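Local structure of serine--tRNA ligase (2DQ0) at residues A[124-129]-A[338-343]; A[301-306]-A[408-413]; A[355-360]-A[368-373]. The protein catalyses the ATP-dependent attachment of serine to tRNA(Ser), and probably also to tRNA(Sec), working as a class II homodimer. One frame throughout, in Å; residues are numbered along the deposited sequence.

Contact 1: A[124-129]-A[338-343]; sequences VPIRFW and YRVVNI
Trp129 and Tyr338 meet through a CH-pi contact: CB of Trp129 stands over one face of the Tyr338 ring, 3.8 Å from its centroid and 25° off the normal. The indole five-membered ring is nearly parallel to the phenol (18°), but with centroids 5.5 Å apart the two barely overlap. Tyr338 carries its CG between its own backbone N and carbonyl carbon (chi1 67°), which turns the ring's face to Trp129 CB; its OH is bonded by Glu328 and Gln332 of helix 316-333. On the sheet face that carries Tyr338 and Trp129, Val340 CG1 lies over the flat side of the Arg127 guanidinium, 3.9 Å from CZ, while Arg127 NH2 pairs with Glu328. The two strands form an antiparallel edge of the catalytic-core sheet, interrupted by a classic beta bulge in which Ile126 and Arg127 both face Val340. The evidence is in the bonding: Ile126 N donates to Val340 O at 2.9 Å, yet Val340 N turns to Arg127 O, also at 2.9 Å. Ile126 CG1 rests 3.6 Å from Val340 CG2. On the opposite face, the extended Arg339 side chain runs alongside Phe128, CB meeting ring atom CD2, and brings NH2 within 3.6 Å of Pro125 CG, its guanidinium held by Glu359 and the Gln145 carbonyl.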
loop_
_atom_site.group_PDB
_atom_site.type_symbol
_atom_site.label_atom_id
_atom_site.label_comp_id
_atom_site.label_asym_id
_atom_site.label_seq_id
_atom_site.Cartn_x
_atom_site.Cartn_y
_atom_site.Cartn_z
ATOM N N VAL A 124 16.288 -14.115 -26.052
ATOM C CA VAL A 124 17.592 -13.931 -26.643
ATOM C C VAL A 124 18.446 -12.871 -25.983
ATOM O O VAL A 124 18.051 -11.715 -25.883
ATOM C CB VAL A 124 17.450 -13.585 -28.149
ATOM C CG1 VAL A 124 18.804 -13.274 -28.745
ATOM C CG2 VAL A 124 16.792 -14.740 -28.895
ATOM N N PRO A 125 19.643 -13.260 -25.514
ATOM C CA PRO A 125 20.578 -12.326 -24.863
ATOM C C PRO A 125 21.116 -11.465 -25.993
ATOM O O PRO A 125 21.415 -11.992 -27.058
ATOM C CB PRO A 125 21.658 -13.244 -24.290
ATOM C CG PRO A 125 20.955 -14.558 -24.118
ATOM C CD PRO A 125 20.099 -14.650 -25.368
ATOM N N ILE A 126 21.244 -10.159 -25.780
ATOM C CA ILE A 126 21.716 -9.285 -26.850
ATOM C C ILE A 126 22.804 -8.341 -26.408
ATOM O O ILE A 126 23.344 -7.591 -27.207
ATOM C CB ILE A 126 20.565 -8.421 -27.412
ATOM C CG1 ILE A 126 19.963 -7.565 -26.293
ATOM C CG2 ILE A 126 19.485 -9.304 -28.037
ATOM C CD1 ILE A 126 18.889 -6.626 -26.771
ATOM N N ARG A 127 23.141 -8.385 -25.133
ATOM C CA ARG A 127 24.134 -7.473 -24.607
ATOM C C ARG A 127 24.583 -7.945 -23.215
ATOM O O ARG A 127 23.799 -8.508 -22.454
ATOM C CB ARG A 127 23.501 -6.066 -24.571
ATOM C CG ARG A 127 24.363 -4.985 -23.968
ATOM C CD ARG A 127 24.034 -3.575 -24.487
ATOM N NE ARG A 127 22.708 -3.012 -24.174
ATOM C CZ ARG A 127 21.583 -3.284 -24.837
ATOM N NH1 ARG A 127 21.588 -4.130 -25.848
ATOM N NH2 ARG A 127 20.455 -2.657 -24.534
ATOM N N PHE A 128 25.854 -7.742 -22.894
ATOM C CA PHE A 128 26.379 -8.150 -21.603
ATOM C C PHE A 128 27.259 -7.054 -21.048
ATOM O O PHE A 128 27.915 -6.352 -21.807
ATOM C CB PHE A 128 27.222 -9.413 -21.733
ATOM C CG PHE A 128 26.489 -10.574 -22.310
ATOM C CD1 PHE A 128 26.396 -10.735 -23.686
ATOM C CD2 PHE A 128 25.921 -11.535 -21.472
ATOM C CE1 PHE A 128 25.754 -11.836 -24.225
ATOM C CE2 PHE A 128 25.276 -12.641 -21.995
ATOM C CZ PHE A 128 25.191 -12.799 -23.378
ATOM N N TRP A 129 27.302 -6.924 -19.726
ATOM C CA TRP A 129 28.120 -5.887 -19.117
ATOM C C TRP A 129 28.703 -6.362 -17.785
ATOM O O TRP A 129 28.047 -7.100 -17.061
ATOM C CB TRP A 129 27.253 -4.631 -18.901
ATOM C CG TRP A 129 28.016 -3.471 -18.327
ATOM C CD1 TRP A 129 28.698 -2.508 -19.023
ATOM C CD2 TRP A 129 28.326 -3.256 -16.944
ATOM N NE1 TRP A 129 29.423 -1.718 -18.157
ATOM C CE2 TRP A 129 29.215 -2.157 -16.877
ATOM C CE3 TRP A 129 27.945 -3.893 -15.754
ATOM C CZ2 TRP A 129 29.730 -1.685 -15.669
ATOM C CZ3 TRP A 129 28.463 -3.420 -14.549
ATOM C CH2 TRP A 129 29.345 -2.329 -14.520
ATOM N N TYR A 338 25.491 -7.817 -15.666
ATOM C CA TYR A 338 24.197 -8.253 -16.168
ATOM C C TYR A 338 24.268 -8.545 -17.656
ATOM O O TYR A 338 25.304 -8.380 -18.306
ATOM C CB TYR A 338 23.170 -7.134 -15.934
ATOM C CG TYR A 338 23.422 -5.867 -16.757
ATOM C CD1 TYR A 338 23.011 -5.781 -18.085
ATOM C CD2 TYR A 338 24.112 -4.773 -16.215
ATOM C CE1 TYR A 338 23.278 -4.648 -18.866
ATOM C CE2 TYR A 338 24.389 -3.624 -16.989
ATOM C CZ TYR A 338 23.971 -3.573 -18.316
ATOM O OH TYR A 338 24.275 -2.478 -19.105
ATOM N N ARG A 339 23.136 -8.969 -18.185
ATOM C CA ARG A 339 23.003 -9.250 -19.595
ATOM C C ARG A 339 21.572 -8.775 -19.903
ATOM O O ARG A 339 20.677 -8.951 -19.079
ATOM C CB ARG A 339 23.165 -10.760 -19.854
ATOM C CG ARG A 339 22.010 -11.611 -19.355
ATOM C CD ARG A 339 22.177 -13.089 -19.628
ATOM N NE ARG A 339 20.883 -13.739 -19.466
ATOM C CZ ARG A 339 20.544 -14.908 -19.996
ATOM N NH1 ARG A 339 19.328 -15.400 -19.794
ATOM N NH2 ARG A 339 21.418 -15.584 -20.729
ATOM N N VAL A 340 21.343 -8.119 -21.033
ATOM C CA VAL A 340 19.974 -7.712 -21.301
ATOM C C VAL A 340 19.450 -8.646 -22.360
ATOM O O VAL A 340 20.167 -9.051 -23.272
ATOM C CB VAL A 340 19.829 -6.207 -21.715
ATOM C CG1 VAL A 340 21.158 -5.503 -21.623
ATOM C CG2 VAL A 340 19.170 -6.085 -23.068
ATOM N N VAL A 341 18.182 -8.988 -22.225
ATOM C CA VAL A 341 17.570 -9.948 -23.105
ATOM C C VAL A 341 16.384 -9.429 -23.905
ATOM O O VAL A 341 15.658 -8.553 -23.455
ATOM C CB VAL A 341 17.143 -11.171 -22.245
ATOM C CG1 VAL A 341 16.165 -12.034 -22.985
ATOM C CG2 VAL A 341 18.371 -11.976 -21.852
ATOM N N ASN A 342 16.211 -9.953 -25.113
ATOM C CA ASN A 342 15.065 -9.591 -25.914
ATOM C C ASN A 342 14.112 -10.747 -25.666
ATOM O O ASN A 342 14.393 -11.900 -25.990
ATOM C CB ASN A 342 15.415 -9.509 -27.394
ATOM C CG ASN A 342 14.235 -9.044 -28.251
ATOM O OD1 ASN A 342 13.115 -8.826 -27.750
ATOM N ND2 ASN A 342 14.480 -8.896 -29.553
ATOM N N ILE A 343 12.982 -10.437 -25.063
ATOM C CA ILE A 343 12.020 -11.454 -24.739
ATOM C C ILE A 343 11.284 -11.927 -25.958
ATOM O O ILE A 343 10.866 -11.121 -26.785
ATOM C CB ILE A 343 11.082 -10.918 -23.668
ATOM C CG1 ILE A 343 11.917 -10.716 -22.398
ATOM C CG2 ILE A 343 9.873 -11.861 -23.467
ATOM C CD1 ILE A 343 11.176 -10.023 -21.313
#

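Contact 2: A[301-306]-A[408-413]; sequences QFHKVE and IATSRA. With SSA (5'-O-(N-(L-seryl)-sulfamoyl)adenosine), chain G; SO4 (sulfate ion), chain E.
Motifs 2 and 3 of the class II synthetase fold join here: Phe302 to Val305, on the returning strand of motif 2, run antiparallel (169°) to Ile408 to Ser411, where the motif 3 strand passes into its helix. Val305 and Ile408 exchange both backbone bonds, the one from Val305 N to Ile408 O measuring 2.8 Å. With Ala409 at the N-cap position, Thr410 N still reaches His303 O at 2.9 Å, though the bond is bent to 135°. The His303 imidazole is held by Asp196 and by Tyr219 of the second subunit. Phe302, its CG lodged between backbone N and carbonyl carbon (chi1 61°), presents one ring face to the adenine, whose C4 lies 3.4 Å above the ring plane; the Arg412 guanidinium flanks the opposite side of the base. Ser411 OG donates to adenine N3 at 2.9 Å. Lys304 CD passes Ala409 CB at 3.9 Å, and bends at the third and fourth torsions carry NZ to Thr252 and into a salt bridge with Glu306 OE1 at 3.2 Å, its hydrogen bond weak. Each oxygen of the Glu306 carboxylate grips the seryl moiety separately: OE1 accepts from ligand OG at 2.7 Å, and OE2 from the ligand amine N10 at 2.6 Å.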
loop_
_atom_site.group_PDB
_atom_site.type_symbol
_atom_site.label_atom_id
_atom_site.label_comp_id
_atom_site.label_asym_id
_atom_site.label_seq_id
_atom_site.Cartn_x
_atom_site.Cartn_y
_atom_site.Cartn_z
ATOM N N GLN A 301 4.959 -7.534 -1.497
ATOM C CA GLN A 301 5.142 -6.086 -1.543
ATOM C C GLN A 301 6.605 -5.718 -1.723
ATOM O O GLN A 301 7.495 -6.333 -1.129
ATOM C CB GLN A 301 4.592 -5.388 -0.275
ATOM C CG GLN A 301 5.519 -5.398 0.901
ATOM C CD GLN A 301 4.988 -4.668 2.149
ATOM O OE1 GLN A 301 3.866 -4.913 2.604
ATOM N NE2 GLN A 301 5.827 -3.804 2.730
ATOM N N PHE A 302 6.831 -4.726 -2.574
ATOM C CA PHE A 302 8.159 -4.194 -2.845
ATOM C C PHE A 302 8.057 -2.767 -3.361
ATOM O O PHE A 302 6.997 -2.312 -3.836
ATOM C CB PHE A 302 8.923 -5.039 -3.864
ATOM C CG PHE A 302 8.264 -5.126 -5.212
ATOM C CD1 PHE A 302 7.252 -6.051 -5.452
ATOM C CD2 PHE A 302 8.686 -4.311 -6.259
ATOM C CE1 PHE A 302 6.677 -6.166 -6.719
ATOM C CE2 PHE A 302 8.118 -4.423 -7.534
ATOM C CZ PHE A 302 7.114 -5.351 -7.763
ATOM N N HIS A 303 9.173 -2.064 -3.265
ATOM C CA HIS A 303 9.256 -0.683 -3.706
ATOM C C HIS A 303 9.881 -0.623 -5.094
ATOM O O HIS A 303 10.820 -1.373 -5.392
ATOM C CB HIS A 303 10.093 0.095 -2.705
ATOM C CG HIS A 303 9.460 0.194 -1.359
ATOM N ND1 HIS A 303 10.186 0.413 -0.208
ATOM C CD2 HIS A 303 8.158 0.144 -0.982
ATOM C CE1 HIS A 303 9.359 0.492 0.820
ATOM N NE2 HIS A 303 8.122 0.332 0.379
ATOM N N LYS A 304 9.356 0.256 -5.944
ATOM C CA LYS A 304 9.881 0.409 -7.291
ATOM C C LYS A 304 9.809 1.816 -7.877
ATOM O O LYS A 304 8.777 2.468 -7.848
ATOM C CB LYS A 304 9.184 -0.564 -8.240
ATOM C CG LYS A 304 9.744 -0.538 -9.646
ATOM C CD LYS A 304 9.228 -1.716 -10.482
ATOM C CE LYS A 304 7.694 -1.761 -10.503
ATOM N NZ LYS A 304 7.088 -0.493 -11.025
ATOM N N VAL A 305 10.940 2.280 -8.387
ATOM C CA VAL A 305 11.029 3.576 -9.037
ATOM C C VAL A 305 10.760 3.207 -10.494
ATOM O O VAL A 305 11.481 2.387 -11.071
ATOM C CB VAL A 305 12.438 4.163 -8.888
ATOM C CG1 VAL A 305 12.578 5.444 -9.708
ATOM C CG2 VAL A 305 12.716 4.438 -7.426
ATOM N N GLU A 306 9.728 3.806 -11.082
ATOM C CA GLU A 306 9.316 3.473 -12.445
ATOM C C GLU A 306 9.386 4.573 -13.499
ATOM O O GLU A 306 9.014 5.716 -13.243
ATOM C CB GLU A 306 7.871 2.952 -12.383
ATOM C CG GLU A 306 7.234 2.635 -13.719
ATOM C CD GLU A 306 7.527 1.231 -14.166
ATOM O OE1 GLU A 306 8.515 0.657 -13.672
ATOM O OE2 GLU A 306 6.773 0.706 -15.013
ATOM N N ILE A 408 14.427 1.125 -10.902
ATOM C CA ILE A 408 14.932 0.221 -9.872
ATOM C C ILE A 408 13.823 -0.351 -8.993
ATOM O O ILE A 408 13.041 0.378 -8.382
ATOM C CB ILE A 408 15.913 0.888 -8.904
ATOM C CG1 ILE A 408 17.229 1.191 -9.603
ATOM C CG2 ILE A 408 16.160 -0.042 -7.700
ATOM C CD1 ILE A 408 18.279 1.855 -8.667
ATOM N N ALA A 409 13.741 -1.666 -8.939
ATOM C CA ALA A 409 12.769 -2.280 -8.061
ATOM C C ALA A 409 13.745 -2.651 -6.933
ATOM O O ALA A 409 14.602 -3.515 -7.111
ATOM C CB ALA A 409 12.153 -3.509 -8.731
ATOM N N THR A 410 13.642 -1.969 -5.796
ATOM C CA THR A 410 14.574 -2.180 -4.676
ATOM C C THR A 410 14.742 -3.619 -4.207
ATOM O O THR A 410 15.851 -4.043 -3.903
ATOM C CB THR A 410 14.210 -1.309 -3.447
ATOM O OG1 THR A 410 12.989 -1.773 -2.874
ATOM C CG2 THR A 410 14.029 0.134 -3.842
ATOM N N SER A 411 13.644 -4.361 -4.132
ATOM C CA SER A 411 13.680 -5.761 -3.713
ATOM C C SER A 411 14.854 -6.497 -4.393
ATOM O O SER A 411 15.823 -6.901 -3.747
ATOM C CB SER A 411 12.363 -6.440 -4.102
ATOM O OG SER A 411 12.061 -6.165 -5.476
ATOM N N ARG A 412 14.766 -6.646 -5.707
ATOM C CA ARG A 412 15.804 -7.348 -6.439
ATOM C C ARG A 412 17.115 -6.619 -6.591
ATOM O O ARG A 412 18.130 -7.252 -6.871
ATOM C CB ARG A 412 15.278 -7.777 -7.796
ATOM C CG ARG A 412 14.075 -8.681 -7.605
ATOM C CD ARG A 412 13.649 -9.323 -8.858
ATOM N NE ARG A 412 12.638 -10.313 -8.574
ATOM C CZ ARG A 412 12.021 -11.030 -9.499
ATOM N NH1 ARG A 412 11.110 -11.924 -9.128
ATOM N NH2 ARG A 412 12.315 -10.848 -10.785
ATOM N N ALA A 413 17.114 -5.301 -6.415
ATOM C CA ALA A 413 18.358 -4.554 -6.518
ATOM C C ALA A 413 19.159 -4.913 -5.251
ATOM O O ALA A 413 20.387 -5.111 -5.269
ATOM C CB ALA A 413 18.065 -3.072 -6.562
HETATM N N10 SSA G . 5.758 -1.685 -15.019
HETATM C CA SSA G . 6.706 -2.712 -15.489
HETATM C CB SSA G . 8.096 -2.150 -15.613
HETATM O OG SSA G . 8.701 -1.906 -14.339
HETATM C C9 SSA G . 6.787 -3.926 -14.571
HETATM O O9 SSA G . 6.211 -3.939 -13.486
HETATM N N8 SSA G . 7.494 -4.971 -15.016
HETATM S S1 SSA G . 7.678 -6.276 -14.096
HETATM O O1S SSA G . 6.336 -6.804 -13.899
HETATM O O2S SSA G . 8.698 -7.087 -14.751
HETATM O "O5'" SSA G . 8.216 -5.706 -12.738
HETATM C "C5'" SSA G . 9.410 -4.947 -12.731
HETATM C "C4'" SSA G . 10.414 -5.499 -11.768
HETATM O "O4'" SSA G . 9.903 -5.464 -10.422
HETATM C "C3'" SSA G . 10.864 -6.936 -11.945
HETATM O "O3'" SSA G . 11.801 -7.018 -12.999
HETATM C "C2'" SSA G . 11.538 -7.151 -10.602
HETATM O "O2'" SSA G . 12.775 -6.494 -10.462
HETATM C "C1'" SSA G . 10.504 -6.509 -9.668
HETATM N N9 SSA G . 9.427 -7.406 -9.261
HETATM C C8 SSA G . 8.322 -7.837 -9.977
HETATM N N7 SSA G . 7.546 -8.649 -9.306
HETATM C C5 SSA G . 8.177 -8.768 -8.071
HETATM C C6 SSA G . 7.864 -9.509 -6.900
HETATM N N6 SSA G . 6.792 -10.289 -6.798
HETATM N N1 SSA G . 8.701 -9.396 -5.823
HETATM C C2 SSA G . 9.783 -8.593 -5.930
HETATM N N3 SSA G . 10.183 -7.850 -6.988
HETATM C C4 SSA G . 9.335 -7.997 -8.032
HETATM S S SO4 E . 11.410 -14.380 -12.508
HETATM O O1 SO4 E . 10.058 -13.810 -12.282
HETATM O O2 SO4 E . 11.334 -15.496 -13.477
HETATM O O3 SO4 E . 11.936 -14.892 -11.231
HETATM O O4 SO4 E . 12.319 -13.338 -13.033
HETATM O O HOH W 1 11.132 -3.432 -2.259
#

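Contact 3: A[355-360]-A[368-373]; sequences KYDIEA and FREVVS. With SSA (5'-O-(N-(L-seryl)-sulfamoyl)adenosine), chain G; SO4 (sulfate ion), chain D.
Ile358 is gripped by two successive valines, and the backbone bonds define the irregularity. Its carbonyl O accepts from Val371 N at 2.7 Å and only weakly from Val372 N, whereas its own N donates to Val372 O at 2.9 Å: a classic beta bulge. Beyond it, Ala360 and Arg369 exchange both of their backbone bonds.

In the apolar packing, the Ile358 side chain crosses both valines, with CB and CD1 against Val372 CG1, while CG2 meets Val371 CG1 at 3.7 Å. Ile324 and Ala327 of helix 316-333 also pack on Ile358. A separate kind of contact is made at the edge of an aromatic ring: Glu359 O lies in the plane of the Phe368 ring, 3.3 Å from CD2.

Among polar side chains, Ser373 OG donates to Asp357 OD1 at 2.6 Å, approaching 40° out of the carboxylate plane. The other oxygen, Asp357 OD2, comes within 3.7 Å of Glu370 OE2, two carboxylate oxygens close together. Glu359 instead projects to Arg339 in a salt bridge.

Ligand contacts all come from 368-373. Glu370 is fully extended, with CG anti to the backbone N (chi1 174°), and its OE1 accepts from ribose O3' of the seryl-adenylate analogue at 2.8 Å. Val371 O receives a weak bond from O2'. Arg369, bent at chi2 and chi3, is bonded through NH2 to Gln365, and its NH1 donates at 3.0 Å to O4 of a sulfate probably from the crystallisation liquor. The whole is a beta hairpin of the class II antiparallel sheet, with its second strand forming the ribose side of the adenylate pocket.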
loop_
_atom_site.group_PDB
_atom_site.type_symbol
_atom_site.label_atom_id
_atom_site.label_comp_id
_atom_site.label_asym_id
_atom_site.label_seq_id
_atom_site.Cartn_x
_atom_site.Cartn_y
_atom_site.Cartn_z
ATOM N N LYS A 355 9.839 -6.311 -25.668
ATOM C CA LYS A 355 10.304 -6.126 -24.303
ATOM C C LYS A 355 11.756 -6.515 -24.054
ATOM O O LYS A 355 12.228 -7.548 -24.536
ATOM C CB LYS A 355 9.384 -6.903 -23.359
ATOM C CG LYS A 355 9.795 -6.885 -21.892
ATOM C CD LYS A 355 8.583 -6.968 -20.967
ATOM C CE LYS A 355 7.809 -8.266 -21.078
ATOM N NZ LYS A 355 6.420 -8.102 -20.521
ATOM N N TYR A 356 12.467 -5.670 -23.309
ATOM C CA TYR A 356 13.852 -5.951 -22.944
ATOM C C TYR A 356 13.896 -6.132 -21.433
ATOM O O TYR A 356 13.251 -5.391 -20.701
ATOM C CB TYR A 356 14.780 -4.798 -23.305
ATOM C CG TYR A 356 15.014 -4.582 -24.771
ATOM C CD1 TYR A 356 14.948 -3.303 -25.313
ATOM C CD2 TYR A 356 15.367 -5.636 -25.612
ATOM C CE1 TYR A 356 15.233 -3.072 -26.653
ATOM C CE2 TYR A 356 15.655 -5.416 -26.966
ATOM C CZ TYR A 356 15.587 -4.125 -27.473
ATOM O OH TYR A 356 15.890 -3.870 -28.789
ATOM N N ASP A 357 14.658 -7.116 -20.970
ATOM C CA ASP A 357 14.814 -7.358 -19.541
ATOM C C ASP A 357 16.283 -7.245 -19.155
ATOM O O ASP A 357 17.182 -7.565 -19.935
ATOM C CB ASP A 357 14.354 -8.772 -19.160
ATOM C CG ASP A 357 12.848 -8.896 -18.993
ATOM O OD1 ASP A 357 12.099 -8.004 -19.447
ATOM O OD2 ASP A 357 12.410 -9.916 -18.416
ATOM N N ILE A 358 16.536 -6.772 -17.951
ATOM C CA ILE A 358 17.897 -6.743 -17.477
ATOM C C ILE A 358 17.966 -7.865 -16.446
ATOM O O ILE A 358 17.291 -7.799 -15.413
ATOM C CB ILE A 358 18.246 -5.440 -16.781
ATOM C CG1 ILE A 358 18.142 -4.279 -17.773
ATOM C CG2 ILE A 358 19.651 -5.557 -16.183
ATOM C CD1 ILE A 358 18.508 -2.923 -17.198
ATOM N N GLU A 359 18.749 -8.903 -16.736
ATOM C CA GLU A 359 18.904 -10.024 -15.810
ATOM C C GLU A 359 20.279 -9.910 -15.222
ATOM O O GLU A 359 21.268 -10.019 -15.940
ATOM C CB GLU A 359 18.758 -11.365 -16.525
ATOM C CG GLU A 359 17.344 -11.642 -17.048
ATOM C CD GLU A 359 17.294 -12.825 -18.013
ATOM O OE1 GLU A 359 16.189 -13.244 -18.421
ATOM O OE2 GLU A 359 18.369 -13.340 -18.376
ATOM N N ALA A 360 20.339 -9.654 -13.919
ATOM C CA ALA A 360 21.618 -9.511 -13.215
ATOM C C ALA A 360 22.182 -10.841 -12.867
ATOM O O ALA A 360 21.451 -11.784 -12.596
ATOM C CB ALA A 360 21.460 -8.719 -11.936
ATOM N N PHE A 368 21.558 -15.721 -13.952
ATOM C CA PHE A 368 21.105 -14.376 -14.283
ATOM C C PHE A 368 19.619 -14.286 -13.901
ATOM O O PHE A 368 18.832 -15.159 -14.248
ATOM C CB PHE A 368 21.257 -14.096 -15.775
ATOM C CG PHE A 368 22.675 -13.932 -16.231
ATOM C CD1 PHE A 368 23.421 -15.033 -16.652
ATOM C CD2 PHE A 368 23.259 -12.662 -16.280
ATOM C CE1 PHE A 368 24.730 -14.870 -17.119
ATOM C CE2 PHE A 368 24.565 -12.483 -16.742
ATOM C CZ PHE A 368 25.304 -13.585 -17.162
ATOM N N ARG A 369 19.228 -13.242 -13.181
ATOM C CA ARG A 369 17.824 -13.121 -12.792
ATOM C C ARG A 369 17.267 -11.757 -13.172
ATOM O O ARG A 369 17.947 -10.732 -12.995
ATOM C CB ARG A 369 17.658 -13.326 -11.278
ATOM C CG ARG A 369 18.282 -14.599 -10.697
ATOM C CD ARG A 369 17.804 -15.852 -11.403
ATOM N NE ARG A 369 16.344 -15.976 -11.541
ATOM C CZ ARG A 369 15.515 -16.482 -10.620
ATOM N NH1 ARG A 369 14.212 -16.552 -10.868
ATOM N NH2 ARG A 369 15.965 -16.914 -9.448
ATOM N N GLU A 370 16.034 -11.759 -13.691
ATOM C CA GLU A 370 15.343 -10.536 -14.081
ATOM C C GLU A 370 15.401 -9.550 -12.950
ATOM O O GLU A 370 15.118 -9.890 -11.797
ATOM C CB GLU A 370 13.867 -10.776 -14.405
ATOM C CG GLU A 370 13.107 -9.462 -14.665
ATOM C CD GLU A 370 11.635 -9.659 -14.960
ATOM O OE1 GLU A 370 10.919 -8.638 -15.099
ATOM O OE2 GLU A 370 11.190 -10.826 -15.061
ATOM N N VAL A 371 15.739 -8.317 -13.295
ATOM C CA VAL A 371 15.858 -7.279 -12.308
ATOM C C VAL A 371 15.138 -6.004 -12.807
ATOM O O VAL A 371 14.847 -5.103 -12.029
ATOM C CB VAL A 371 17.362 -7.079 -11.999
ATOM C CG1 VAL A 371 17.984 -5.993 -12.903
ATOM C CG2 VAL A 371 17.540 -6.830 -10.523
ATOM N N VAL A 372 14.855 -5.945 -14.111
ATOM C CA VAL A 372 14.112 -4.832 -14.712
ATOM C C VAL A 372 13.484 -5.234 -16.041
ATOM O O VAL A 372 13.970 -6.117 -16.735
ATOM C CB VAL A 372 14.967 -3.512 -14.945
ATOM C CG1 VAL A 372 16.398 -3.733 -14.598
ATOM C CG2 VAL A 372 14.843 -3.028 -16.399
ATOM N N SER A 373 12.389 -4.565 -16.381
ATOM C CA SER A 373 11.674 -4.810 -17.619
ATOM C C SER A 373 11.352 -3.469 -18.275
ATOM O O SER A 373 10.927 -2.520 -17.600
ATOM C CB SER A 373 10.380 -5.561 -17.321
ATOM O OG SER A 373 10.266 -6.689 -18.163
HETATM N N10 SSA G . 5.758 -1.685 -15.019
HETATM C CA SSA G . 6.706 -2.712 -15.489
HETATM C CB SSA G . 8.096 -2.150 -15.613
HETATM O OG SSA G . 8.701 -1.906 -14.339
HETATM C C9 SSA G . 6.787 -3.926 -14.571
HETATM O O9 SSA G . 6.211 -3.939 -13.486
HETATM N N8 SSA G . 7.494 -4.971 -15.016
HETATM S S1 SSA G . 7.678 -6.276 -14.096
HETATM O O1S SSA G . 6.336 -6.804 -13.899
HETATM O O2S SSA G . 8.698 -7.087 -14.751
HETATM O "O5'" SSA G . 8.216 -5.706 -12.738
HETATM C "C5'" SSA G . 9.410 -4.947 -12.731
HETATM C "C4'" SSA G . 10.414 -5.499 -11.768
HETATM O "O4'" SSA G . 9.903 -5.464 -10.422
HETATM C "C3'" SSA G . 10.864 -6.936 -11.945
HETATM O "O3'" SSA G . 11.801 -7.018 -12.999
HETATM C "C2'" SSA G . 11.538 -7.151 -10.602
HETATM O "O2'" SSA G . 12.775 -6.494 -10.462
HETATM C "C1'" SSA G . 10.504 -6.509 -9.668
HETATM N N9 SSA G . 9.427 -7.406 -9.261
HETATM C C8 SSA G . 8.322 -7.837 -9.977
HETATM N N7 SSA G . 7.546 -8.649 -9.306
HETATM C C5 SSA G . 8.177 -8.768 -8.071
HETATM C C6 SSA G . 7.864 -9.509 -6.900
HETATM N N6 SSA G . 6.792 -10.289 -6.798
HETATM N N1 SSA G . 8.701 -9.396 -5.823
HETATM C C2 SSA G . 9.783 -8.593 -5.930
HETATM N N3 SSA G . 10.183 -7.850 -6.988
HETATM C C4 SSA G . 9.335 -7.997 -8.032
HETATM S S SO4 D . 12.490 -19.037 -8.194
HETATM O O1 SO4 D . 11.871 -18.119 -7.217
HETATM O O2 SO4 D . 13.916 -19.198 -7.849
HETATM O O3 SO4 D . 11.829 -20.360 -8.177
HETATM O O4 SO4 D . 12.348 -18.459 -9.542
#

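All three contacts reach one sheet, but at different depths. Contacts 2 and 3 are buried and share the adenylate analogue, contact 2 holding mainly its base and seryl ends, contact 3 the ribose hydroxyls; Arg412 NH2 of contact 2 probably bonds to Glu370 O of contact 3. Contact 1 is only partly buried and touches no ligand. It adjoins contact 3 because strands 338-342 and 354-362 are sheet neighbours, joined by a probable hydrogen bond from Val341 N to Asp357 O, with centres 8 Å apart. Contacts 1 and 3 each contain a classic bulge, whereas contact 2 ends its short pairing in a helix. Its centre lies 20 Å from that of contact 1, and it alone touches the second subunit.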